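Local coordinates for TssK (Serratia sp. FS14, PDB 5Y0E), which probably serves as a trimeric baseplate subunit of the bacterial type VI secretion system, the contractile machine that delivers effector proteins into target cells, at residues R213-Q216 against M217-L221; L240-R243 against H244-Q247; V233-M236 against L237-I241; L301-L304 against L305-L309. All coordinates share one frame; numbering follows the deposited sequence.

Interaction 1: R213-Q216 against M217-L221; sequences RSQQ and MSQRL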
loop_
_atom_site.group_PDB
_atom_site.type_symbol
_atom_site.label_atom_id
_atom_site.label_comp_id
_atom_site.label_asym_id
_atom_site.label_seq_id
_atom_site.Cartn_x
_atom_site.Cartn_y
_atom_site.Cartn_z
ATOM N N ARG A 213 18.383 2.763 8.951
ATOM C CA ARG A 213 17.904 3.260 10.228
ATOM C C ARG A 213 17.371 2.133 11.084
ATOM O O ARG A 213 17.497 2.157 12.311
ATOM C CB ARG A 213 16.839 4.334 10.016
ATOM C CG ARG A 213 17.369 5.588 9.349
ATOM C CD ARG A 213 18.657 6.028 9.942
ATOM N NE ARG A 213 18.568 6.241 11.375
ATOM C CZ ARG A 213 19.563 5.992 12.219
ATOM N NH1 ARG A 213 20.715 5.512 11.772
ATOM N NH2 ARG A 213 19.385 6.193 13.516
ATOM N N SER A 214 16.774 1.141 10.447
ATOM C CA SER A 214 16.292 -0.037 11.147
ATOM C C SER A 214 17.421 -0.776 11.848
ATOM O O SER A 214 17.298 -1.181 13.005
ATOM C CB SER A 214 15.618 -0.949 10.140
ATOM O OG SER A 214 14.691 -1.748 10.787
ATOM N N GLN A 215 18.509 -1.007 11.136
ATOM C CA GLN A 215 19.640 -1.709 11.716
ATOM C C GLN A 215 20.173 -0.958 12.924
ATOM O O GLN A 215 20.421 -1.539 13.982
ATOM C CB GLN A 215 20.720 -1.868 10.651
ATOM C CG GLN A 215 21.948 -2.660 11.034
ATOM C CD GLN A 215 23.205 -2.172 10.302
ATOM O OE1 GLN A 215 23.203 -1.096 9.680
ATOM N NE2 GLN A 215 24.286 -2.950 10.386
ATOM N N GLN A 216 20.400 0.316 12.758
ATOM C CA GLN A 216 20.956 1.095 13.809
ATOM C C GLN A 216 20.033 1.267 14.987
ATOM O O GLN A 216 20.429 1.062 16.090
ATOM C CB GLN A 216 21.413 2.432 13.252
ATOM C CG GLN A 216 22.480 3.112 14.062
ATOM C CD GLN A 216 21.932 3.703 15.318
ATOM O OE1 GLN A 216 20.897 4.330 15.309
ATOM N NE2 GLN A 216 22.608 3.475 16.408
ATOM N N MET A 217 18.797 1.627 14.760
ATOM C CA MET A 217 17.913 1.828 15.881
ATOM C C MET A 217 17.669 0.576 16.684
ATOM O O MET A 217 17.639 0.624 17.877
ATOM C CB MET A 217 16.617 2.445 15.436
ATOM C CG MET A 217 16.769 3.883 15.055
ATOM S SD MET A 217 15.227 4.644 14.651
ATOM C CE MET A 217 14.759 5.257 16.230
ATOM N N SER A 218 17.535 -0.555 16.020
ATOM C CA SER A 218 17.305 -1.804 16.700
ATOM C C SER A 218 18.455 -2.182 17.589
ATOM O O SER A 218 18.266 -2.654 18.663
ATOM C CB SER A 218 17.033 -2.910 15.715
ATOM O OG SER A 218 18.138 -3.109 14.912
ATOM N N GLN A 219 19.666 -1.928 17.163
ATOM C CA GLN A 219 20.791 -2.255 17.981
ATOM C C GLN A 219 20.903 -1.404 19.227
ATOM O O GLN A 219 21.401 -1.851 20.217
ATOM C CB GLN A 219 22.051 -2.211 17.151
ATOM C CG GLN A 219 22.027 -3.265 16.075
ATOM C CD GLN A 219 23.374 -3.531 15.470
ATOM O OE1 GLN A 219 23.706 -2.990 14.434
ATOM N NE2 GLN A 219 24.147 -4.379 16.108
ATOM N N ARG A 220 20.440 -0.175 19.163
ATOM C CA ARG A 220 20.457 0.697 20.290
ATOM C C ARG A 220 19.356 0.287 21.253
ATOM O O ARG A 220 19.540 0.290 22.426
ATOM C CB ARG A 220 20.303 2.128 19.819
ATOM C CG ARG A 220 19.740 3.087 20.827
ATOM C CD ARG A 220 20.738 3.419 21.884
ATOM N NE ARG A 220 21.833 4.174 21.353
ATOM C CZ ARG A 220 23.065 4.069 21.786
ATOM N NH1 ARG A 220 24.010 4.778 21.253
ATOM N NH2 ARG A 220 23.338 3.245 22.752
ATOM N N LEU A 221 18.234 -0.157 20.736
ATOM C CA LEU A 221 17.145 -0.580 21.577
ATOM C C LEU A 221 17.320 -1.959 22.184
ATOM O O LEU A 221 16.593 -2.321 23.059
ATOM C CB LEU A 221 15.821 -0.476 20.853
ATOM C CG LEU A 221 15.283 0.927 20.730
ATOM C CD1 LEU A 221 14.300 1.008 19.601
ATOM C CD2 LEU A 221 14.658 1.409 22.001
#

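Interaction 2: L240-R243 against H244-Q247; sequences LINR and HLGQ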
loop_
_atom_site.group_PDB
_atom_site.type_symbol
_atom_site.label_atom_id
_atom_site.label_comp_id
_atom_site.label_asym_id
_atom_site.label_seq_id
_atom_site.Cartn_x
_atom_site.Cartn_y
_atom_site.Cartn_z
ATOM N N LEU A 240 7.574 2.440 13.225
ATOM C CA LEU A 240 7.111 3.072 12.004
ATOM C C LEU A 240 8.040 2.754 10.855
ATOM O O LEU A 240 7.588 2.533 9.736
ATOM C CB LEU A 240 6.995 4.572 12.198
ATOM C CG LEU A 240 6.512 5.365 10.983
ATOM C CD1 LEU A 240 5.075 5.113 10.725
ATOM C CD2 LEU A 240 6.748 6.833 11.184
ATOM N N ILE A 241 9.337 2.717 11.124
ATOM C CA ILE A 241 10.291 2.267 10.129
ATOM C C ILE A 241 10.031 0.807 9.754
ATOM O O ILE A 241 10.095 0.436 8.583
ATOM C CB ILE A 241 11.717 2.505 10.660
ATOM C CG1 ILE A 241 11.957 4.007 10.821
ATOM C CG2 ILE A 241 12.757 1.919 9.778
ATOM C CD1 ILE A 241 13.269 4.354 11.441
ATOM N N ASN A 242 9.690 -0.027 10.728
ATOM C CA ASN A 242 9.553 -1.455 10.459
ATOM C C ASN A 242 8.352 -1.752 9.571
ATOM O O ASN A 242 8.443 -2.579 8.669
ATOM C CB ASN A 242 9.474 -2.220 11.766
ATOM C CG ASN A 242 10.824 -2.434 12.376
ATOM O OD1 ASN A 242 11.824 -2.363 11.694
ATOM N ND2 ASN A 242 10.859 -2.723 13.656
ATOM N N ARG A 243 7.235 -1.067 9.789
ATOM C CA ARG A 243 6.090 -1.209 8.902
ATOM C C ARG A 243 6.463 -0.944 7.451
ATOM O O ARG A 243 6.002 -1.645 6.549
ATOM C CB ARG A 243 4.970 -0.264 9.321
ATOM C CG ARG A 243 3.812 -0.281 8.350
ATOM C CD ARG A 243 2.906 0.907 8.445
ATOM N NE ARG A 243 2.776 1.378 9.816
ATOM C CZ ARG A 243 2.309 2.571 10.161
ATOM N NH1 ARG A 243 1.926 3.407 9.232
ATOM N NH2 ARG A 243 2.233 2.928 11.435
ATOM N N HIS A 244 7.284 0.064 7.205
ATOM C CA HIS A 244 7.624 0.452 5.850
ATOM C C HIS A 244 8.773 -0.353 5.253
ATOM O O HIS A 244 8.933 -0.363 4.039
ATOM C CB HIS A 244 7.912 1.956 5.831
ATOM C CG HIS A 244 6.693 2.777 6.068
ATOM N ND1 HIS A 244 6.295 3.166 7.321
ATOM C CD2 HIS A 244 5.742 3.224 5.220
ATOM C CE1 HIS A 244 5.160 3.833 7.237
ATOM N NE2 HIS A 244 4.801 3.874 5.972
ATOM N N LEU A 245 9.572 -1.029 6.070
ATOM C CA LEU A 245 10.449 -2.065 5.547
ATOM C C LEU A 245 9.671 -3.062 4.694
ATOM O O LEU A 245 10.110 -3.453 3.602
ATOM C CB LEU A 245 11.127 -2.790 6.695
ATOM C CG LEU A 245 12.479 -2.277 7.157
ATOM C CD1 LEU A 245 13.039 -3.229 8.193
ATOM C CD2 LEU A 245 13.411 -2.161 5.985
ATOM N N GLY A 246 8.498 -3.449 5.159
ATOM C CA GLY A 246 7.708 -4.405 4.438
ATOM C C GLY A 246 7.018 -3.768 3.273
ATOM O O GLY A 246 6.966 -4.336 2.194
ATOM N N GLN A 247 6.499 -2.571 3.494
ATOM C CA GLN A 247 5.793 -1.850 2.449
ATOM C C GLN A 247 6.689 -1.599 1.256
ATOM O O GLN A 247 6.270 -1.796 0.115
ATOM C CB GLN A 247 5.259 -0.530 2.990
ATOM C CG GLN A 247 4.128 0.045 2.212
ATOM C CD GLN A 247 3.810 1.473 2.587
ATOM O OE1 GLN A 247 4.473 2.378 2.131
ATOM N NE2 GLN A 247 2.792 1.685 3.398
#

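Interaction 3: V233-M236 against L237-I241; sequences VDFM and LLQLI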
loop_
_atom_site.group_PDB
_atom_site.type_symbol
_atom_site.label_atom_id
_atom_site.label_comp_id
_atom_site.label_asym_id
_atom_site.label_seq_id
_atom_site.Cartn_x
_atom_site.Cartn_y
_atom_site.Cartn_z
ATOM N N VAL A 233 9.883 6.969 22.452
ATOM C CA VAL A 233 9.793 7.687 21.219
ATOM C C VAL A 233 10.607 6.966 20.179
ATOM O O VAL A 233 10.165 6.773 19.096
ATOM C CB VAL A 233 10.283 9.129 21.383
ATOM C CG1 VAL A 233 10.493 9.780 20.049
ATOM C CG2 VAL A 233 9.294 9.929 22.182
ATOM N N ASP A 234 11.804 6.569 20.525
ATOM C CA ASP A 234 12.632 5.845 19.618
ATOM C C ASP A 234 11.980 4.560 19.201
ATOM O O ASP A 234 12.013 4.216 18.067
ATOM C CB ASP A 234 13.940 5.500 20.274
ATOM C CG ASP A 234 14.870 6.634 20.314
ATOM O OD1 ASP A 234 14.627 7.634 19.660
ATOM O OD2 ASP A 234 15.860 6.531 21.018
ATOM N N PHE A 235 11.410 3.838 20.140
ATOM C CA PHE A 235 10.767 2.598 19.845
ATOM C C PHE A 235 9.576 2.821 18.957
ATOM O O PHE A 235 9.334 2.051 18.095
ATOM C CB PHE A 235 10.383 1.881 21.116
ATOM C CG PHE A 235 9.836 0.525 20.887
ATOM C CD1 PHE A 235 10.618 -0.473 20.413
ATOM C CD2 PHE A 235 8.547 0.262 21.134
ATOM C CE1 PHE A 235 10.114 -1.709 20.183
ATOM C CE2 PHE A 235 8.036 -0.979 20.915
ATOM C CZ PHE A 235 8.822 -1.966 20.434
ATOM N N MET A 236 8.808 3.860 19.192
ATOM C CA MET A 236 7.700 4.165 18.294
ATOM C C MET A 236 8.163 4.415 16.872
ATOM O O MET A 236 7.408 4.181 15.936
ATOM C CB MET A 236 6.946 5.395 18.768
ATOM C CG MET A 236 6.060 5.159 19.894
ATOM S SD MET A 236 5.837 6.579 20.924
ATOM C CE MET A 236 4.137 6.547 20.924
ATOM N N LEU A 237 9.375 4.933 16.696
ATOM C CA LEU A 237 9.828 5.299 15.369
ATOM C C LEU A 237 10.384 4.095 14.631
ATOM O O LEU A 237 10.129 3.927 13.442
ATOM C CB LEU A 237 10.874 6.406 15.462
ATOM C CG LEU A 237 11.548 6.793 14.143
ATOM C CD1 LEU A 237 10.598 7.475 13.181
ATOM C CD2 LEU A 237 12.684 7.667 14.407
ATOM N N LEU A 238 11.142 3.257 15.326
ATOM C CA LEU A 238 11.548 1.989 14.752
ATOM C C LEU A 238 10.333 1.177 14.298
ATOM O O LEU A 238 10.339 0.589 13.218
ATOM C CB LEU A 238 12.380 1.225 15.769
ATOM C CG LEU A 238 12.833 -0.180 15.383
ATOM C CD1 LEU A 238 13.683 -0.190 14.119
ATOM C CD2 LEU A 238 13.590 -0.779 16.508
ATOM N N GLN A 239 9.275 1.171 15.097
ATOM C CA GLN A 239 8.025 0.566 14.676
ATOM C C GLN A 239 7.560 1.114 13.353
ATOM O O GLN A 239 7.128 0.360 12.479
ATOM C CB GLN A 239 6.948 0.829 15.694
ATOM C CG GLN A 239 6.513 -0.322 16.405
ATOM C CD GLN A 239 5.738 0.083 17.602
ATOM O OE1 GLN A 239 6.323 0.374 18.639
ATOM N NE2 GLN A 239 4.411 0.093 17.488
ATOM N N LEU A 240 7.574 2.440 13.225
ATOM C CA LEU A 240 7.111 3.072 12.004
ATOM C C LEU A 240 8.040 2.754 10.855
ATOM O O LEU A 240 7.588 2.533 9.736
ATOM C CB LEU A 240 6.995 4.572 12.198
ATOM C CG LEU A 240 6.512 5.365 10.983
ATOM C CD1 LEU A 240 5.075 5.113 10.725
ATOM C CD2 LEU A 240 6.748 6.833 11.184
ATOM N N ILE A 241 9.337 2.717 11.124
ATOM C CA ILE A 241 10.291 2.267 10.129
ATOM C C ILE A 241 10.031 0.807 9.754
ATOM O O ILE A 241 10.095 0.436 8.583
ATOM C CB ILE A 241 11.717 2.505 10.660
ATOM C CG1 ILE A 241 11.957 4.007 10.821
ATOM C CG2 ILE A 241 12.757 1.919 9.778
ATOM C CD1 ILE A 241 13.269 4.354 11.441
#

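Interaction 4: L301-L304 against L305-L309; sequences LMLL and LRQGL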
loop_
_atom_site.group_PDB
_atom_site.type_symbol
_atom_site.label_atom_id
_atom_site.label_comp_id
_atom_site.label_asym_id
_atom_site.label_seq_id
_atom_site.Cartn_x
_atom_site.Cartn_y
_atom_site.Cartn_z
ATOM N N LEU A 301 7.808 14.805 -1.483
ATOM C CA LEU A 301 7.645 13.699 -0.552
ATOM C C LEU A 301 8.991 13.106 -0.161
ATOM O O LEU A 301 9.245 12.851 1.019
ATOM C CB LEU A 301 6.732 12.648 -1.183
ATOM C CG LEU A 301 5.703 11.905 -0.338
ATOM C CD1 LEU A 301 4.944 12.902 0.497
ATOM C CD2 LEU A 301 4.741 11.143 -1.226
ATOM N N MET A 302 9.867 12.894 -1.134
ATOM C CA MET A 302 11.163 12.324 -0.818
ATOM C C MET A 302 11.922 13.219 0.142
ATOM O O MET A 302 12.642 12.735 1.026
ATOM C CB MET A 302 11.959 12.110 -2.098
ATOM C CG MET A 302 11.552 10.886 -2.889
ATOM S SD MET A 302 11.807 9.359 -1.968
ATOM C CE MET A 302 13.565 9.324 -1.697
ATOM N N LEU A 303 11.761 14.528 -0.008
ATOM C CA LEU A 303 12.404 15.466 0.896
ATOM C C LEU A 303 11.934 15.244 2.315
ATOM O O LEU A 303 12.738 15.032 3.222
ATOM C CB LEU A 303 12.103 16.890 0.453
ATOM C CG LEU A 303 13.219 17.831 0.045
ATOM C CD1 LEU A 303 12.649 19.139 -0.248
ATOM C CD2 LEU A 303 14.245 17.974 1.096
ATOM N N LEU A 304 10.622 15.300 2.525
ATOM C CA LEU A 304 10.087 15.069 3.855
ATOM C C LEU A 304 10.601 13.771 4.461
ATOM O O LEU A 304 10.895 13.709 5.654
ATOM C CB LEU A 304 8.568 15.063 3.798
ATOM C CG LEU A 304 7.929 16.385 3.359
ATOM C CD1 LEU A 304 6.487 16.132 3.065
ATOM C CD2 LEU A 304 8.047 17.470 4.424
ATOM N N LEU A 305 10.713 12.718 3.663
ATOM C CA LEU A 305 11.119 11.453 4.244
ATOM C C LEU A 305 12.588 11.477 4.592
ATOM O O LEU A 305 12.989 10.950 5.631
ATOM C CB LEU A 305 10.799 10.319 3.296
ATOM C CG LEU A 305 9.304 10.212 3.033
ATOM C CD1 LEU A 305 9.011 9.286 1.857
ATOM C CD2 LEU A 305 8.612 9.737 4.294
ATOM N N ARG A 306 13.405 12.116 3.758
ATOM C CA ARG A 306 14.814 12.227 4.101
ATOM C C ARG A 306 15.012 13.095 5.335
ATOM O O ARG A 306 15.839 12.775 6.192
ATOM C CB ARG A 306 15.607 12.745 2.908
ATOM C CG ARG A 306 15.580 11.764 1.728
ATOM C CD ARG A 306 16.314 12.247 0.503
ATOM N NE ARG A 306 17.335 11.285 0.106
ATOM C CZ ARG A 306 17.348 10.613 -1.041
ATOM N NH1 ARG A 306 16.394 10.797 -1.944
ATOM N NH2 ARG A 306 18.335 9.762 -1.288
ATOM N N GLN A 307 14.242 14.169 5.479
ATOM C CA GLN A 307 14.388 14.979 6.672
ATOM C C GLN A 307 14.045 14.185 7.912
ATOM O O GLN A 307 14.719 14.304 8.937
ATOM C CB GLN A 307 13.518 16.224 6.588
ATOM C CG GLN A 307 14.000 17.167 5.534
ATOM C CD GLN A 307 13.074 18.349 5.330
ATOM O OE1 GLN A 307 12.097 18.541 6.068
ATOM N NE2 GLN A 307 13.391 19.166 4.329
ATOM N N GLY A 308 12.989 13.376 7.844
ATOM C CA GLY A 308 12.562 12.645 9.012
ATOM C C GLY A 308 13.466 11.503 9.380
ATOM O O GLY A 308 13.481 11.092 10.536
ATOM N N LEU A 309 14.235 10.993 8.427
ATOM C CA LEU A 309 15.045 9.813 8.642
ATOM C C LEU A 309 16.539 10.075 8.671
ATOM O O LEU A 309 17.280 9.222 9.139
ATOM C CB LEU A 309 14.739 8.779 7.554
ATOM C CG LEU A 309 13.276 8.336 7.526
ATOM C CD1 LEU A 309 12.869 7.582 6.268
ATOM C CD2 LEU A 309 12.989 7.518 8.759
#

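Interaction 1: R213-Q216 against M217-L221
Met217 N donates to Arg213 O at 2.8 Å, and Ser218 N and Gln219 N repeat the i to i+4 pattern; the Arg220 N bond to Gln216 O is weak. Ser218 OG lies 2.8 Å from Ser214 O and 2.9 Å from Gln215 O, so its single proton has two carbonyls of the preceding turn to choose between. Its first torsion (chi1 63°) sets OG between the backbone N and carbonyl carbon and folds the hydroxyl back against its own helix. The Arg213 chain, bent at chi2 and chi3, brings NH2 to Gln216 OE1 at 3.0 Å, well tilted from the guanidinium plane. The same NH2 passes 3.8 Å from Met217 CG, the two chains crossing at a slant. Gln215 and Gln219 run alongside each other, amide planes 24° apart, with Gln219 OE1 beside Gln215 CG at 3.8 Å. This turn lies near the C-terminal end of helix 197-222: Met217 and Leu221 pack on Leu237 and Leu238 of helix 229-253, Ser214 and Ser218 meet Thr281 of a second subunit, and Gln216 and Gln219 reach Glu438 and Asp436 of strand 436-443.

Interaction 2: L240-R243 against H244-Q247
A buried turn of helix 229-253, in the helical region where TssK subunits meet, is marked by a histidine bonded back to its own helix. His244 ND1 donates to Leu240 O at 2.8 Å, almost perfectly straight (N-H...O 176°) and with the oxygen in the ring plane. This bond requires the proton on ND1 and fixes the rotation of the imidazole. With CG anti to the carbonyl carbon (chi1 -69°), the ring hangs back over the preceding turn, where Leu240 CD1 comes to 3.7 Å from His244 CE1. Arg243 runs alongside the histidine: its CD sits over the ring, off-centre, in a CH-pi contact 4.3 Å from the centroid, and its guanidinium plane is turned 38° from the ring. Leu240 CD1 also lies over one guanidinium face, toward its rim. Among backbone bonds, Leu245 N to Ile241 O is 3.0 Å long, and Gln247 N donates to Arg243 O. Asn242 OD1 lies 3.8 Å from Leu245 CD1. The strongest polar partners are on a second subunit: Arg243 NE forms a salt bridge with its Glu272, and Asn242 ND2 bonds its Ser275 OG and Arg280 O. Arg243 NH1 has a long, weak ion pair with Glu272 of its own chain. Arg243 NH2 approaches its counterpart in the third subunit, a like-charge pairing that these two Glu272 carboxylates would tend to offset. Within the chain, His244 stacks on Phe269 of helix 259-273, while on helix 197-222 Ile241 packs on Arg213 and Met217, and Leu245 on Ser214.

Interaction 3: V233-M236 against L237-I241
Asp234 O is shared by two amides of the next turn: Leu238 N donates at 3.0 Å, and Leu237 N makes a weak bond at 3.1 Å. Leu237 N is itself bifurcated, its other weak bond going to Val233 O at the same length. Farther along, Gln239 N to Phe235 O and Leu240 N to Met236 O continue the i to i+4 pattern. The main side-chain meeting is between Phe235 and Gln239, one turn apart. Phe235 has CG anti to the backbone N (chi1 -174°), which swings the ring toward the following turn, and Gln239 stretches out beyond CG to meet it. Gln239 OE1 comes 3.2 Å from Phe235 CE2 and 3.3 Å from Phe235 CD2, approaching the ring obliquely, with amide and ring planes 59° apart. Gln239 CB also rests 3.4 Å from Met236 O. The end of the Leu237 side chain leads away from residues 233-236 and packs on Leu273 of helix 259-273 and Met217 of helix 197-222. Phe235, Met236 and Gln239 instead all touch Met236 of a second subunit, while Met236 meets Gln239 of the third. Helix 229-253 thus packs on its own helical bundle with one flank and on the other two subunits with another, consistent with a trimeric TssK.

Interaction 4: L301-L304 against L305-L309
Side chains one turn apart meet along the C-terminal half of helix 294-309, which has a buried flank against neighbouring helices and an exposed flank with Leu303, Leu304, Arg306 and Gln307. Met302 and Arg306 make the main pairing. The methionine is bent at both chi2 and chi3 (each -62°), which curls its methyl round to Arg306, CE lying 3.2 Å from NH1 and meeting the guanidinium obliquely. The aliphatic start of the arginine stays close to the helix, with CG 3.2 Å from Met302 O, before the chain bends at chi3. Its far end, NH2, has a long and weak ion pair with Asp205 of helix 197-222. On the exposed flank Leu303 CD2 comes 3.5 Å from Gln307 NE2, the two chains meeting at an angle. Four i to i+4 bonds hold the backbone as regular alpha-helix from Leu305 N to Gly308 N; the shortest is Gln307 N to Leu303 O at 2.8 Å. The helix forms part of the alpha-helical bundle that lies between the two beta-sheet regions of TssK, and its buried flank is hydrophobic: Leu301 packs on Phe263 and Trp266 of helix 259-273, Leu305 on Phe269 of the same helix, and Met302 on Trp266 as well as on Phe202 of helix 197-222. Leu305 CG lies close over Leu301 O, 3.3 Å away. At the last residue, Leu309 reaches Leu209 and Leu210 of helix 197-222.

All four contacts belong to the helical bundle between the beta-sheet regions. Along the chain, interaction 1 on helix 197-222 comes first, followed by interactions 3 and 2 on helix 229-253 and then interaction 4 on helix 294-309. Interactions 2 and 3 overlap at Leu240 and Ile241, with centres about 10 Å apart. Interaction 1 lies about 10 Å from interaction 3 and 13 Å from interaction 2, centre to centre, its helix packing against helix 229-253. Leu309 brings interaction 4 to Ile241, and its backbone oxygen touches Arg213. Interactions 1, 2 and 3 also touch a second subunit, whereas interaction 4 meets no other chain, so this bundle joins intrachain packing to trimer assembly.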